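Local coordinates for protein oxidized polyvinyl alcohol hydrolase (Sphingopyxis, PDB 3WLA) that hydrolyses the carbon–carbon bond of beta-diketones such as 4,6-nonanedione, and performs the second step of polyvinyl alcohol degradation on the oxidized polymer, at residues A140-V145 / E177-G182; W189-D194 / T261-N266; D230-I235 / N266-I271. All blocks are in the same frame, centred on the assembly; numbering follows the deposited sequence.

Contact 1: A140-V145 / E177-G182; sequences AMVRCV and EFWAGG
V142 points from its helix toward the aromatic pair F178 and W179. Its CB lies at the edge of the F178 ring, near the ring plane, 3.8 Å from CZ. With CG1 anti to the backbone N (chi1 175°), CG1 stays against the same CZ while CG2 is left for the indole, 3.7 Å from W179 CH2. The two rings lean on each other, F178 CD2 sitting over the centre of the W179 face, 3.7 Å above its plane. This joins two connections of the alpha/beta-hydrolase fold: helix 133-145, and the turn that leads from helix 163-174 into strand 181-185; F178 and W179 both reach on to L156 of strand 155-161. Next, R143 and F178 pass each other heading opposite ways, the arginine extended from CG to NE. F178 CE1 lies over one face of the tilted guanidinium, 3.6 Å above its plane, the two planes 49° apart, and R143 NH2 is 3.5 Å from F178 CD1. Salt bridges from NH1 to E9 and from NE to E139 hold the group in place and probably balance its charge. C144 ties the helix to the N-terminal region through its disulfide with C12.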
loop_
_atom_site.group_PDB
_atom_site.type_symbol
_atom_site.label_atom_id
_atom_site.label_comp_id
_atom_site.label_asym_id
_atom_site.label_seq_id
_atom_site.Cartn_x
_atom_site.Cartn_y
_atom_site.Cartn_z
ATOM N N ALA A 140 8.479 2.196 -11.993
ATOM C CA ALA A 140 9.192 3.043 -12.937
ATOM C C ALA A 140 9.595 4.344 -12.277
ATOM O O ALA A 140 10.723 4.864 -12.487
ATOM C CB ALA A 140 8.303 3.313 -14.130
ATOM N N MET A 141 8.667 4.889 -11.479
ATOM C CA MET A 141 8.925 6.105 -10.731
ATOM C C MET A 141 10.182 5.961 -9.834
ATOM O O MET A 141 11.095 6.794 -9.878
ATOM C CB MET A 141 7.722 6.418 -9.849
ATOM C CG MET A 141 7.881 7.609 -8.947
ATOM S SD MET A 141 6.403 7.790 -7.813
ATOM C CE MET A 141 6.742 6.453 -6.619
ATOM N N VAL A 142 10.196 4.917 -9.000
ATOM C CA VAL A 142 11.303 4.709 -8.089
ATOM C C VAL A 142 12.551 4.448 -8.909
ATOM O O VAL A 142 13.576 5.073 -8.645
ATOM C CB VAL A 142 11.045 3.545 -7.121
ATOM C CG1 VAL A 142 12.296 3.293 -6.277
ATOM C CG2 VAL A 142 9.852 3.909 -6.181
ATOM N N ARG A 143 12.481 3.551 -9.895
ATOM C CA ARG A 143 13.672 3.307 -10.732
ATOM C C ARG A 143 14.235 4.609 -11.326
ATOM O O ARG A 143 15.453 4.762 -11.440
ATOM C CB ARG A 143 13.358 2.323 -11.853
ATOM C CG ARG A 143 13.436 0.880 -11.444
ATOM C CD ARG A 143 13.211 0.007 -12.658
ATOM N NE ARG A 143 12.937 -1.368 -12.242
ATOM C CZ ARG A 143 13.838 -2.201 -11.728
ATOM N NH1 ARG A 143 15.099 -1.818 -11.564
ATOM N NH2 ARG A 143 13.460 -3.412 -11.354
ATOM N N CYS A 144 13.376 5.561 -11.669
ATOM C CA CYS A 144 13.844 6.821 -12.238
ATOM C C CYS A 144 14.487 7.745 -11.203
ATOM O O CYS A 144 15.546 8.312 -11.458
ATOM C CB CYS A 144 12.708 7.566 -12.964
ATOM S SG CYS A 144 13.143 9.238 -13.623
ATOM N N VAL A 145 13.878 7.896 -10.027
ATOM C CA VAL A 145 14.475 8.765 -9.011
ATOM C C VAL A 145 15.889 8.258 -8.707
ATOM O O VAL A 145 16.820 9.046 -8.467
ATOM C CB VAL A 145 13.614 8.766 -7.715
ATOM C CG1 VAL A 145 14.324 9.521 -6.605
ATOM C CG2 VAL A 145 12.280 9.429 -7.979
ATOM N N GLU A 177 9.106 -8.739 -6.785
ATOM C CA GLU A 177 10.509 -8.802 -7.211
ATOM C C GLU A 177 11.154 -7.438 -6.975
ATOM O O GLU A 177 12.368 -7.315 -6.786
ATOM C CB GLU A 177 10.617 -9.120 -8.704
ATOM C CG GLU A 177 10.338 -10.543 -9.073
ATOM C CD GLU A 177 8.850 -10.919 -8.917
ATOM O OE1 GLU A 177 7.941 -10.021 -9.076
ATOM O OE2 GLU A 177 8.614 -12.139 -8.644
ATOM N N PHE A 178 10.338 -6.399 -7.006
ATOM C CA PHE A 178 10.858 -5.060 -6.826
ATOM C C PHE A 178 10.909 -4.593 -5.356
ATOM O O PHE A 178 11.987 -4.361 -4.802
ATOM C CB PHE A 178 10.049 -4.087 -7.711
ATOM C CG PHE A 178 10.622 -2.693 -7.781
ATOM C CD1 PHE A 178 11.857 -2.465 -8.390
ATOM C CD2 PHE A 178 9.924 -1.605 -7.238
ATOM C CE1 PHE A 178 12.393 -1.191 -8.462
ATOM C CE2 PHE A 178 10.449 -0.301 -7.301
ATOM C CZ PHE A 178 11.700 -0.089 -7.919
ATOM N N TRP A 179 9.746 -4.489 -4.736
ATOM C CA TRP A 179 9.610 -4.005 -3.357
ATOM C C TRP A 179 10.148 -4.972 -2.299
ATOM O O TRP A 179 9.948 -6.200 -2.391
ATOM C CB TRP A 179 8.119 -3.755 -3.039
ATOM C CG TRP A 179 7.416 -2.836 -4.038
ATOM C CD1 TRP A 179 6.536 -3.180 -5.037
ATOM C CD2 TRP A 179 7.629 -1.446 -4.153
ATOM N NE1 TRP A 179 6.205 -2.064 -5.785
ATOM C CE2 TRP A 179 6.862 -0.986 -5.251
ATOM C CE3 TRP A 179 8.407 -0.531 -3.431
ATOM C CZ2 TRP A 179 6.854 0.329 -5.634
ATOM C CZ3 TRP A 179 8.403 0.779 -3.813
ATOM C CH2 TRP A 179 7.635 1.210 -4.910
ATOM N N ALA A 180 10.831 -4.400 -1.301
ATOM C CA ALA A 180 11.338 -5.195 -0.189
ATOM C C ALA A 180 10.191 -5.447 0.805
ATOM O O ALA A 180 10.330 -6.191 1.805
ATOM C CB ALA A 180 12.489 -4.450 0.504
ATOM N N GLY A 181 9.043 -4.841 0.529
ATOM C CA GLY A 181 7.899 -4.968 1.438
ATOM C C GLY A 181 7.099 -3.657 1.501
ATOM O O GLY A 181 7.216 -2.750 0.641
ATOM N N GLY A 182 6.299 -3.502 2.535
ATOM C CA GLY A 182 5.527 -2.275 2.587
ATOM C C GLY A 182 4.551 -2.278 3.739
ATOM O O GLY A 182 4.462 -3.272 4.524
#

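Contact 2: W189-D194 / T261-N266; sequences WYSTKD and TQASSN
W189 lies with one face of its indole against the turn of helix carrying A263 and S264. A263 CB stands over the five-membered ring, 4.1 Å from its centroid, and S264 CA over the six-membered ring, 3.8 Å from that centroid; both are CH-pi contacts, the second only 17° off the ring normal. S264 CB adds a close approach of 3.5 Å to W189 CE3. CG of W189 is turned anti to the backbone N (chi1 -171°), which sets the indole face against A263 and S264. Its NE1 is satisfied by the carbonyl O of W216. S191 follows more loosely, its OG 4.2 Å from A263 CB. Replacing W189 by an alanine would probably leave A263 and S264 without their aromatic cover and the W216 carbonyl without its N-H partner. The helix also braces itself: Q262 NE2 gives a 2.9 Å hydrogen bond to N266 OD1, coming from above the carbonyl plane. S265, a possible charge-relay residue by similarity to relatives, directs its CB away from the tryptophan. The W189 loop follows strand 181-185 and packs on helix 257-269, which flanks the central sheet of the alpha/beta-hydrolase fold; the indole also touches N169 and L173 of helix 163-174, while T261 and S264 rest on T236 of strand 232-238.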
loop_
_atom_site.group_PDB
_atom_site.type_symbol
_atom_site.label_atom_id
_atom_site.label_comp_id
_atom_site.label_asym_id
_atom_site.label_seq_id
_atom_site.Cartn_x
_atom_site.Cartn_y
_atom_site.Cartn_z
ATOM N N TRP A 189 -9.150 -5.961 0.363
ATOM C CA TRP A 189 -8.623 -7.228 -0.175
ATOM C C TRP A 189 -9.562 -7.696 -1.302
ATOM O O TRP A 189 -9.192 -8.558 -2.172
ATOM C CB TRP A 189 -8.541 -8.296 0.944
ATOM C CG TRP A 189 -7.802 -9.546 0.514
ATOM C CD1 TRP A 189 -8.348 -10.787 0.241
ATOM C CD2 TRP A 189 -6.402 -9.680 0.377
ATOM N NE1 TRP A 189 -7.338 -11.681 -0.046
ATOM C CE2 TRP A 189 -6.136 -11.025 0.034
ATOM C CE3 TRP A 189 -5.327 -8.792 0.529
ATOM C CZ2 TRP A 189 -4.840 -11.498 -0.166
ATOM C CZ3 TRP A 189 -4.027 -9.265 0.340
ATOM C CH2 TRP A 189 -3.796 -10.601 -0.006
ATOM N N TYR A 190 -10.751 -7.077 -1.332
ATOM C CA TYR A 190 -11.821 -7.415 -2.270
ATOM C C TYR A 190 -11.948 -8.940 -2.254
ATOM O O TYR A 190 -11.779 -9.602 -3.259
ATOM C CB TYR A 190 -11.487 -6.947 -3.687
ATOM C CG TYR A 190 -11.220 -5.473 -3.791
ATOM C CD1 TYR A 190 -12.130 -4.532 -3.297
ATOM C CD2 TYR A 190 -10.051 -4.997 -4.435
ATOM C CE1 TYR A 190 -11.882 -3.146 -3.445
ATOM C CE2 TYR A 190 -9.810 -3.626 -4.585
ATOM C CZ TYR A 190 -10.723 -2.717 -4.097
ATOM O OH TYR A 190 -10.509 -1.383 -4.324
ATOM N N SER A 191 -12.206 -9.508 -1.089
ATOM C CA SER A 191 -12.301 -10.957 -1.011
ATOM C C SER A 191 -13.318 -11.560 -1.930
ATOM O O SER A 191 -14.386 -10.996 -2.158
ATOM C CB SER A 191 -12.590 -11.393 0.407
ATOM O OG SER A 191 -11.687 -10.749 1.257
ATOM N N THR A 192 -12.959 -12.711 -2.510
ATOM C CA THR A 192 -13.874 -13.419 -3.391
ATOM C C THR A 192 -13.971 -14.886 -2.942
ATOM O O THR A 192 -13.285 -15.319 -2.015
ATOM C CB THR A 192 -13.372 -13.478 -4.816
ATOM O OG1 THR A 192 -12.208 -14.316 -4.854
ATOM C CG2 THR A 192 -13.021 -12.115 -5.321
ATOM N N LYS A 193 -14.839 -15.633 -3.612
ATOM C CA LYS A 193 -14.941 -17.063 -3.319
ATOM C C LYS A 193 -13.722 -17.690 -3.995
ATOM O O LYS A 193 -13.050 -17.046 -4.820
ATOM C CB LYS A 193 -16.216 -17.644 -3.896
ATOM C CG LYS A 193 -17.462 -17.338 -3.104
ATOM C CD LYS A 193 -18.631 -17.863 -3.925
ATOM C CE LYS A 193 -19.989 -17.460 -3.358
ATOM N NZ LYS A 193 -19.924 -17.813 -1.908
ATOM N N ASP A 194 -13.461 -18.952 -3.671
ATOM C CA ASP A 194 -12.291 -19.641 -4.214
ATOM C C ASP A 194 -12.232 -19.630 -5.725
ATOM O O ASP A 194 -11.135 -19.599 -6.296
ATOM C CB ASP A 194 -12.199 -21.094 -3.717
ATOM C CG ASP A 194 -11.760 -21.204 -2.262
ATOM O OD1 ASP A 194 -11.369 -20.220 -1.604
ATOM O OD2 ASP A 194 -11.804 -22.318 -1.742
ATOM N N THR A 261 -8.134 -6.848 6.604
ATOM C CA THR A 261 -6.758 -6.929 7.120
ATOM C C THR A 261 -6.545 -8.342 7.703
ATOM O O THR A 261 -5.404 -8.820 7.828
ATOM C CB THR A 261 -6.474 -5.855 8.157
ATOM O OG1 THR A 261 -7.448 -5.944 9.209
ATOM C CG2 THR A 261 -6.578 -4.441 7.504
ATOM N N GLN A 262 -7.644 -9.034 8.026
ATOM C CA GLN A 262 -7.473 -10.411 8.500
ATOM C C GLN A 262 -7.045 -11.252 7.281
ATOM O O GLN A 262 -6.057 -11.990 7.330
ATOM C CB GLN A 262 -8.779 -11.002 9.043
ATOM C CG GLN A 262 -8.564 -12.487 9.450
ATOM C CD GLN A 262 -7.786 -12.548 10.712
ATOM O OE1 GLN A 262 -8.250 -12.066 11.753
ATOM N NE2 GLN A 262 -6.577 -13.101 10.652
ATOM N N ALA A 263 -7.801 -11.128 6.195
ATOM C CA ALA A 263 -7.529 -11.882 4.998
ATOM C C ALA A 263 -6.118 -11.607 4.485
ATOM O O ALA A 263 -5.398 -12.528 4.142
ATOM C CB ALA A 263 -8.534 -11.552 3.950
ATOM N N SER A 264 -5.718 -10.334 4.412
ATOM C CA SER A 264 -4.383 -10.055 3.948
ATOM C C SER A 264 -3.370 -10.642 4.912
ATOM O O SER A 264 -2.395 -11.247 4.456
ATOM C CB SER A 264 -4.144 -8.525 3.774
ATOM O OG SER A 264 -4.119 -7.863 5.033
ATOM N N SER A 265 -3.580 -10.508 6.230
ATOM C CA SER A 265 -2.585 -11.028 7.156
ATOM C C SER A 265 -2.435 -12.558 6.998
ATOM O O SER A 265 -1.329 -13.091 7.116
ATOM C CB SER A 265 -2.894 -10.670 8.628
ATOM O OG SER A 265 -3.926 -11.467 9.210
ATOM N N ASN A 266 -3.541 -13.243 6.739
ATOM C CA ASN A 266 -3.545 -14.694 6.587
ATOM C C ASN A 266 -2.684 -15.130 5.396
ATOM O O ASN A 266 -1.848 -16.057 5.506
ATOM C CB ASN A 266 -4.966 -15.198 6.373
ATOM C CG ASN A 266 -5.813 -15.164 7.651
ATOM O OD1 ASN A 266 -5.323 -14.926 8.768
ATOM N ND2 ASN A 266 -7.096 -15.447 7.482
#

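Contact 3: D230-I235 / N266-I271; sequences DPMVVI and NYFSSI
The F268 ring is covered on both faces. V234 CG1 lies 4.0 Å above one, nearer the ring's border than its centre, and CD2 of the preceding residue, Y267, lies 3.8 Å above the opposite one, likewise off-centre. M232 CE comes in obliquely, 4.5 Å from F268 CE1, a looser touch than that of the valine. The arrangement belongs to a beta-alpha-beta crossover of the alpha/beta-hydrolase sheet: strand 232-238 runs out, helix 257-269 packs back over it, and strand 274-280 returns beside it in parallel. The contact is therefore the helix-on-sheet face of this crossover, and it is wholly apolar. V234 and F268 cross at about a right angle. V234 CG1 is anti to the backbone N (chi1 179°) and meets CD2 and CE2 of the F268 ring at 4.1 Å each. F268, with CG anti to its carbonyl carbon (chi1 -72°), drops from the helix toward the strand and also touches N169 of helix 163-174 and H276 of strand 274-280. M232 and V234 share L172 of helix 163-174 as a further neighbour. The alternation of the strand sends V233 and I235 to the other side of the sheet, where both meet M303 of helix 292-304. The strand itself is pinned within the sheet by backbone hydrogen bonds: M232 pairs with V275, and V234 with V275 and V277. Y267, whose OH is bonded to the carbonyl O of P226, accepts a hydrogen bond at its own carbonyl O from the backbone N of S270, at 3.0 Å.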
loop_
_atom_site.group_PDB
_atom_site.type_symbol
_atom_site.label_atom_id
_atom_site.label_comp_id
_atom_site.label_asym_id
_atom_site.label_seq_id
_atom_site.Cartn_x
_atom_site.Cartn_y
_atom_site.Cartn_z
ATOM N N ASP A 230 8.634 -13.212 -3.965
ATOM C CA ASP A 230 10.019 -12.849 -3.701
ATOM C C ASP A 230 10.022 -12.438 -2.200
ATOM O O ASP A 230 8.968 -12.046 -1.682
ATOM C CB ASP A 230 10.364 -11.655 -4.566
ATOM C CG ASP A 230 11.814 -11.666 -5.022
ATOM O OD1 ASP A 230 12.186 -12.664 -5.676
ATOM O OD2 ASP A 230 12.566 -10.679 -4.730
ATOM N N PRO A 231 11.190 -12.481 -1.501
ATOM C CA PRO A 231 11.323 -12.128 -0.072
ATOM C C PRO A 231 10.904 -10.688 0.240
ATOM O O PRO A 231 11.303 -9.738 -0.471
ATOM C CB PRO A 231 12.807 -12.360 0.209
ATOM C CG PRO A 231 13.153 -13.392 -0.735
ATOM C CD PRO A 231 12.510 -12.880 -2.014
ATOM N N MET A 232 10.118 -10.546 1.307
ATOM C CA MET A 232 9.602 -9.231 1.733
ATOM C C MET A 232 9.224 -9.205 3.187
ATOM O O MET A 232 9.082 -10.265 3.830
ATOM C CB MET A 232 8.308 -8.848 0.972
ATOM C CG MET A 232 8.413 -8.511 -0.503
ATOM S SD MET A 232 6.812 -8.057 -1.235
ATOM C CE MET A 232 5.739 -9.551 -0.984
ATOM N N VAL A 233 9.043 -7.980 3.699
ATOM C CA VAL A 233 8.534 -7.763 5.057
ATOM C C VAL A 233 7.260 -6.874 4.857
ATOM O O VAL A 233 7.276 -5.864 4.120
ATOM C CB VAL A 233 9.574 -7.070 5.980
ATOM C CG1 VAL A 233 10.113 -5.881 5.359
ATOM C CG2 VAL A 233 8.963 -6.749 7.306
ATOM N N VAL A 234 6.157 -7.286 5.460
ATOM C CA VAL A 234 4.887 -6.551 5.307
ATOM C C VAL A 234 4.253 -6.242 6.653
ATOM O O VAL A 234 4.075 -7.153 7.506
ATOM C CB VAL A 234 3.917 -7.372 4.437
ATOM C CG1 VAL A 234 2.526 -6.625 4.278
ATOM C CG2 VAL A 234 4.558 -7.637 3.078
ATOM N N ILE A 235 3.951 -4.959 6.880
ATOM C CA ILE A 235 3.311 -4.534 8.118
ATOM C C ILE A 235 1.887 -4.126 7.773
ATOM O O ILE A 235 1.677 -3.098 7.120
ATOM C CB ILE A 235 4.051 -3.337 8.761
ATOM C CG1 ILE A 235 5.478 -3.752 9.145
ATOM C CG2 ILE A 235 3.285 -2.837 9.957
ATOM C CD1 ILE A 235 6.336 -2.643 9.583
ATOM N N ASN A 266 -3.541 -13.243 6.739
ATOM C CA ASN A 266 -3.545 -14.694 6.587
ATOM C C ASN A 266 -2.684 -15.130 5.396
ATOM O O ASN A 266 -1.848 -16.057 5.506
ATOM C CB ASN A 266 -4.966 -15.198 6.373
ATOM C CG ASN A 266 -5.813 -15.164 7.651
ATOM O OD1 ASN A 266 -5.323 -14.926 8.768
ATOM N ND2 ASN A 266 -7.096 -15.447 7.482
ATOM N N TYR A 267 -2.902 -14.478 4.270
ATOM C CA TYR A 267 -2.157 -14.777 3.061
ATOM C C TYR A 267 -0.636 -14.553 3.183
ATOM O O TYR A 267 0.161 -15.465 2.903
ATOM C CB TYR A 267 -2.676 -13.932 1.895
ATOM C CG TYR A 267 -1.828 -14.110 0.680
ATOM C CD1 TYR A 267 -2.014 -15.206 -0.164
ATOM C CD2 TYR A 267 -0.765 -13.239 0.415
ATOM C CE1 TYR A 267 -1.148 -15.445 -1.263
ATOM C CE2 TYR A 267 0.122 -13.458 -0.677
ATOM C CZ TYR A 267 -0.078 -14.563 -1.513
ATOM O OH TYR A 267 0.772 -14.767 -2.587
ATOM N N PHE A 268 -0.228 -13.338 3.573
ATOM C CA PHE A 268 1.190 -13.030 3.715
ATOM C C PHE A 268 1.873 -13.880 4.813
ATOM O O PHE A 268 3.069 -14.220 4.734
ATOM C CB PHE A 268 1.363 -11.554 4.038
ATOM C CG PHE A 268 1.078 -10.653 2.886
ATOM C CD1 PHE A 268 1.811 -10.757 1.710
ATOM C CD2 PHE A 268 0.104 -9.657 2.997
ATOM C CE1 PHE A 268 1.612 -9.888 0.653
ATOM C CE2 PHE A 268 -0.117 -8.765 1.929
ATOM C CZ PHE A 268 0.646 -8.879 0.754
ATOM N N SER A 269 1.113 -14.214 5.851
ATOM C CA SER A 269 1.677 -15.033 6.907
ATOM C C SER A 269 1.878 -16.469 6.401
ATOM O O SER A 269 2.605 -17.239 7.017
ATOM C CB SER A 269 0.740 -15.063 8.122
ATOM O OG SER A 269 0.790 -13.837 8.843
ATOM N N SER A 270 1.193 -16.831 5.318
ATOM C CA SER A 270 1.285 -18.176 4.800
ATOM C C SER A 270 2.406 -18.348 3.802
ATOM O O SER A 270 2.664 -19.488 3.382
ATOM C CB SER A 270 -0.003 -18.593 4.131
ATOM O OG SER A 270 -0.102 -17.996 2.854
ATOM N N ILE A 271 3.059 -17.246 3.415
ATOM C CA ILE A 271 4.149 -17.306 2.461
ATOM C C ILE A 271 5.444 -17.324 3.280
ATOM O O ILE A 271 5.844 -16.327 3.885
ATOM C CB ILE A 271 4.122 -16.101 1.513
ATOM C CG1 ILE A 271 2.765 -16.015 0.793
ATOM C CG2 ILE A 271 5.275 -16.189 0.544
ATOM C CD1 ILE A 271 2.439 -17.127 -0.230
#

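How the contacts relate
None has a hydrogen bond between its segments. The touching residues of contacts 2 and 3 are all buried, whereas contact 1 reaches toward the surface through R143. Contacts 2 and 3 share N266 and use successive turns of helix 257-269, one facing the W189 loop and the other the sheet. Contacts 1 and 3 meet in the sheet, where A180 O probably accepts a hydrogen bond from V233 N at 2.9 Å. Contacts 1 and 2 lie on opposite sides of the chain's centre. Contact 1 alone brings in a charged group; contact 2 sets an indole face on an alanine methyl and a serine's CA and CB; contact 3 packs valine and methionine methyls on a phenyl ring.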